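Local coordinates for myosin-4 (Saccharomyces cerevisiae, PDB 4LL6), which carries specific mRNAs, including ASH1 mRNA, toward the yeast bud as an actin-based motor that is recruited to them through the adaptor SHE3, represented by its globular tail domain, at residues D37-P42 against G89-S94; K178-L183 against L241-E246. The protein carries 1 engineered substitution. All coordinates share one frame; numbering follows the deposited sequence.

Contact 1 (D37-P42 against G89-S94)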
# COMPACT_ATOMS: atom_id res chain seq x y z
N ASP A 37 20.12 1.17 15.76
CA ASP A 37 20.94 1.76 14.71
C ASP A 37 20.62 3.24 14.49
O ASP A 37 20.86 4.08 15.35
CB ASP A 37 20.74 1.00 13.40
CG ASP A 37 21.46 -0.33 13.38
OD1 ASP A 37 21.35 -1.03 12.35
OD2 ASP A 37 22.13 -0.68 14.38
N ASN A 38 20.08 3.53 13.31
CA ASN A 38 19.71 4.88 12.91
C ASN A 38 18.24 4.92 12.50
O ASN A 38 17.55 5.93 12.67
CB ASN A 38 20.54 5.33 11.70
CG ASN A 38 21.93 5.80 12.08
OD1 ASN A 38 22.75 6.10 11.21
ND2 ASN A 38 22.20 5.89 13.38
N VAL A 39 17.77 3.79 11.97
CA VAL A 39 16.40 3.65 11.49
C VAL A 39 15.32 4.34 12.31
O VAL A 39 14.61 5.20 11.81
CB VAL A 39 16.01 2.17 11.38
CG1 VAL A 39 14.98 2.01 10.26
CG2 VAL A 39 17.23 1.32 11.13
N LEU A 40 15.21 3.96 13.57
CA LEU A 40 14.18 4.54 14.42
C LEU A 40 14.53 5.88 15.06
O LEU A 40 13.93 6.27 16.05
CB LEU A 40 13.76 3.51 15.47
CG LEU A 40 13.20 2.23 14.84
CD1 LEU A 40 12.42 1.44 15.86
CD2 LEU A 40 12.28 2.60 13.66
N GLY A 41 15.50 6.59 14.49
CA GLY A 41 15.91 7.88 15.02
C GLY A 41 14.80 8.91 15.01
O GLY A 41 14.59 9.59 16.00
N PRO A 42 14.08 9.07 13.88
CA PRO A 42 12.99 10.05 13.79
C PRO A 42 11.93 9.85 14.87
O PRO A 42 11.64 10.79 15.63
CB PRO A 42 12.44 9.81 12.38
CG PRO A 42 13.66 9.41 11.63
CD PRO A 42 14.31 8.43 12.58
N GLY A 89 10.60 5.77 1.37
CA GLY A 89 9.21 5.54 1.72
C GLY A 89 9.06 4.57 2.89
O GLY A 89 8.22 4.78 3.77
N ILE A 90 9.87 3.51 2.89
CA ILE A 90 9.83 2.50 3.95
C ILE A 90 10.40 3.09 5.24
O ILE A 90 9.79 2.98 6.31
CB ILE A 90 10.65 1.24 3.55
CG1 ILE A 90 9.96 0.50 2.41
CG2 ILE A 90 10.83 0.31 4.75
CD1 ILE A 90 10.72 -0.72 1.92
N PHE A 91 11.55 3.74 5.13
CA PHE A 91 12.20 4.35 6.28
C PHE A 91 11.23 5.19 7.09
O PHE A 91 10.98 4.91 8.27
CB PHE A 91 13.37 5.23 5.83
CG PHE A 91 13.93 6.13 6.91
CD1 PHE A 91 14.57 5.59 8.03
CD2 PHE A 91 13.83 7.51 6.80
CE1 PHE A 91 15.10 6.43 9.02
CE2 PHE A 91 14.36 8.35 7.79
CZ PHE A 91 14.99 7.81 8.89
N TRP A 92 10.67 6.20 6.44
CA TRP A 92 9.72 7.13 7.04
C TRP A 92 8.41 6.53 7.57
O TRP A 92 7.96 6.87 8.66
CB TRP A 92 9.39 8.24 6.05
CG TRP A 92 10.52 9.18 5.83
CD1 TRP A 92 11.15 9.44 4.64
CD2 TRP A 92 11.15 10.02 6.81
NE1 TRP A 92 12.12 10.40 4.82
CE2 TRP A 92 12.14 10.77 6.14
CE3 TRP A 92 10.96 10.21 8.19
CZ2 TRP A 92 12.95 11.70 6.80
CZ3 TRP A 92 11.77 11.14 8.85
CH2 TRP A 92 12.76 11.87 8.15
N LEU A 93 7.80 5.65 6.77
CA LEU A 93 6.55 5.00 7.14
C LEU A 93 6.78 4.08 8.32
O LEU A 93 5.88 3.88 9.14
CB LEU A 93 6.00 4.19 5.97
CG LEU A 93 5.35 5.00 4.85
CD1 LEU A 93 5.10 4.12 3.65
CD2 LEU A 93 4.06 5.62 5.35
N SER A 94 7.99 3.50 8.40
CA SER A 94 8.33 2.61 9.49
C SER A 94 8.28 3.46 10.73
O SER A 94 7.67 3.07 11.74
CB SER A 94 9.74 2.05 9.33
OG SER A 94 10.01 1.06 10.32

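Contact 2 (K178-L183 against L241-E246)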
# COMPACT_ATOMS: atom_id res chain seq x y z
N LYS A 178 14.38 -11.90 -12.19
CA LYS A 178 14.56 -10.50 -11.84
C LYS A 178 13.45 -10.02 -10.88
O LYS A 178 13.70 -9.27 -9.94
CB LYS A 178 14.57 -9.66 -13.11
CG LYS A 178 14.80 -8.18 -12.91
CD LYS A 178 14.57 -7.42 -14.20
CE LYS A 178 14.62 -5.91 -13.99
NZ LYS A 178 14.28 -5.17 -15.24
N LEU A 179 12.21 -10.47 -11.12
CA LEU A 179 11.07 -10.11 -10.28
C LEU A 179 11.29 -10.61 -8.87
O LEU A 179 11.17 -9.85 -7.91
CB LEU A 179 9.77 -10.70 -10.82
CG LEU A 179 8.62 -10.69 -9.80
CD1 LEU A 179 8.15 -9.26 -9.60
CD2 LEU A 179 7.48 -11.58 -10.26
N PHE A 180 11.58 -11.90 -8.74
CA PHE A 180 11.82 -12.49 -7.43
C PHE A 180 12.98 -11.78 -6.73
O PHE A 180 12.97 -11.63 -5.51
CB PHE A 180 12.11 -13.99 -7.56
CG PHE A 180 10.95 -14.79 -8.08
CD1 PHE A 180 9.70 -14.71 -7.47
CD2 PHE A 180 11.10 -15.61 -9.19
CE1 PHE A 180 8.61 -15.44 -7.96
CE2 PHE A 180 10.02 -16.34 -9.69
CZ PHE A 180 8.76 -16.25 -9.06
N THR A 181 13.95 -11.33 -7.50
CA THR A 181 15.10 -10.63 -6.92
C THR A 181 14.72 -9.20 -6.49
O THR A 181 15.38 -8.59 -5.65
CB THR A 181 16.30 -10.61 -7.91
OG1 THR A 181 16.60 -11.95 -8.31
CG2 THR A 181 17.53 -10.03 -7.25
N PHE A 182 13.65 -8.68 -7.07
CA PHE A 182 13.17 -7.35 -6.71
C PHE A 182 12.39 -7.50 -5.41
O PHE A 182 12.53 -6.71 -4.49
CB PHE A 182 12.25 -6.82 -7.79
CG PHE A 182 11.37 -5.70 -7.32
CD1 PHE A 182 11.89 -4.42 -7.14
CD2 PHE A 182 10.04 -5.94 -7.00
CE1 PHE A 182 11.08 -3.39 -6.65
CE2 PHE A 182 9.23 -4.93 -6.51
CZ PHE A 182 9.75 -3.65 -6.33
N LEU A 183 11.55 -8.54 -5.36
CA LEU A 183 10.74 -8.83 -4.19
C LEU A 183 11.61 -9.15 -2.98
O LEU A 183 11.27 -8.80 -1.85
CB LEU A 183 9.80 -10.01 -4.47
CG LEU A 183 8.35 -9.72 -4.91
CD1 LEU A 183 8.30 -8.43 -5.70
CD2 LEU A 183 7.80 -10.90 -5.74
N LEU A 241 4.32 -15.92 -10.14
CA LEU A 241 4.45 -14.72 -9.32
C LEU A 241 3.86 -14.91 -7.91
O LEU A 241 4.45 -14.50 -6.91
CB LEU A 241 3.76 -13.55 -10.04
CG LEU A 241 3.47 -12.24 -9.32
CD1 LEU A 241 3.51 -11.11 -10.34
CD2 LEU A 241 2.12 -12.30 -8.63
N VAL A 242 2.71 -15.56 -7.82
CA VAL A 242 2.06 -15.80 -6.55
C VAL A 242 2.86 -16.76 -5.67
O VAL A 242 2.74 -16.72 -4.45
CB VAL A 242 0.63 -16.35 -6.76
CG1 VAL A 242 0.07 -16.90 -5.46
CG2 VAL A 242 -0.27 -15.25 -7.26
N SER A 243 3.68 -17.61 -6.28
CA SER A 243 4.46 -18.57 -5.52
C SER A 243 5.36 -17.87 -4.51
O SER A 243 5.42 -18.28 -3.35
CB SER A 243 5.31 -19.46 -6.45
OG SER A 243 6.47 -18.78 -6.89
N TRP A 244 6.03 -16.80 -4.93
CA TRP A 244 6.91 -16.05 -4.02
C TRP A 244 6.17 -15.52 -2.79
O TRP A 244 6.74 -15.47 -1.70
CB TRP A 244 7.54 -14.87 -4.74
CG TRP A 244 8.58 -14.17 -3.91
CD1 TRP A 244 9.90 -14.52 -3.80
CD2 TRP A 244 8.39 -13.05 -3.05
NE1 TRP A 244 10.54 -13.68 -2.92
CE2 TRP A 244 9.63 -12.77 -2.44
CE3 TRP A 244 7.28 -12.25 -2.72
CZ2 TRP A 244 9.81 -11.72 -1.53
CZ3 TRP A 244 7.45 -11.21 -1.81
CH2 TRP A 244 8.71 -10.95 -1.23
N PHE A 245 4.91 -15.13 -2.97
CA PHE A 245 4.09 -14.60 -1.88
C PHE A 245 3.45 -15.68 -1.01
O PHE A 245 3.32 -15.51 0.20
CB PHE A 245 2.98 -13.70 -2.47
CG PHE A 245 3.49 -12.43 -3.09
CD1 PHE A 245 3.69 -11.28 -2.33
CD2 PHE A 245 3.82 -12.38 -4.44
CE1 PHE A 245 4.20 -10.12 -2.90
CE2 PHE A 245 4.33 -11.23 -5.02
CZ PHE A 245 4.52 -10.10 -4.25
N GLU A 246 3.07 -16.80 -1.62
CA GLU A 246 2.42 -17.93 -0.93
C GLU A 246 2.93 -18.27 0.47
O GLU A 246 2.14 -18.34 1.42
CB GLU A 246 2.53 -19.19 -1.79
CG GLU A 246 1.51 -19.33 -2.91
CD GLU A 246 0.44 -20.35 -2.58
OE1 GLU A 246 -0.33 -20.13 -1.62
OE2 GLU A 246 0.37 -21.39 -3.29

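Contact 1 (D37-P42 against G89-S94)
P42, in the first turn of helix 41-55, presses its ring against F91 and W92 of helix 85-96, within the all-helical globular tail of this myosin. The chain enters helix 41-55 through a type I beta turn from N38 to G41, closed by the backbone bond from G41 N to N38 O (2.8 Å), with L40 at the N-cap position of the helix. The tight bend brings the V39 carbonyl and the P42 ring side by side before the same phenyl group. F91 has its CG anti to the backbone N (chi1 168°), which carries the ring out toward the turn. There its CZ lies 3.4 Å from P42 CG, and the neighbouring CE1 comes to 3.1 Å from V39 O. V39 CG1 adds a looser apolar contact, 4.2 Å from F91 CD1. W92 differs, with CG beside its backbone N (chi1 -71°), and the phenyl group turns its edge to the indole face, F91 CE2 standing 3.5 Å above the indole plane, over its centre. P42 therefore fits against both aromatic groups at once, its CG also meeting W92 CZ3 at 3.8 Å. Two residues outside the segments serve the polar atoms: N95, near the end of helix 85-96, and F193, just beyond helix 173-192. N95 ND2 donates to both V39 O and F91 O, joining turn to helix, while S94 OG is hydrogen-bonded to F193 O. On the L40 side the packing thins out, and L40 CD2 approaches S94 OG no closer than 4.3 Å.

Contact 2 (K178-L183 against L241-E246)
Two helices of the Dilute region, 173-192 and 228-245, pack side by side with the same general direction here, and L183 and F180 of the first meet W244 of the second. The short axes are inclined at 27° and come within 10.5 Å of each other. W244 reaches across because its CG is anti to the backbone N (chi1 -172°), laying the indole against the opposite helix. L183 covers one face: its CB sits 3.3 Å from the centroid of the six-membered ring, almost on the normal, in a close CH-pi contact. L183 CD2 reaches further along the same indole, to W244 CE3, and also touches F245 CE2 at 3.6 Å, so this leucine packs against two aromatic side chains. Both of its torsions lie off the staggered positions, which leaves the exact placement of its methyls somewhat uncertain. F180 meets the start of the tryptophan side chain instead, the edge of its ring at CE1 lying 3.4 Å from W244 CB. Its plane is tilted 30° from that of the indole five-membered ring, but the two are slid apart and barely overlap. Residues outside the two segments also reach the indole: W244 NE1 is hydrogen-bonded to N184 OD1, R248 makes a cation-pi contact, and F204 meets the ring edge-to-face. Exposed S243, its OG bonded to R240 O, places that oxygen 4.0 Å from F180 CZ. One turn earlier, L179 and L241 cross at about a right angle, CD2 of L179 lying 4.0 Å from CD1 of L241.

How the contacts relate
Both segments of contact 1 precede those of contact 2 in the sequence, and the two are distinct packing sites of one helical domain: their centres are 25 Å apart, their nearest atoms about 9 Å, and they do not touch. Helix 173-192 runs between them. It supplies 178-183 to contact 2, while F186, V189 and L190 further along it pack on I90 of helix 85-96, and F193 just past its end reaches V39 and S94 of contact 1. Contact 1 thus ties the start of helix 41-55 to helix 85-96, and contact 2 joins helix 173-192 to helix 228-245, each pairing helices of the elongated cargo-binding tail that are not consecutive in the chain.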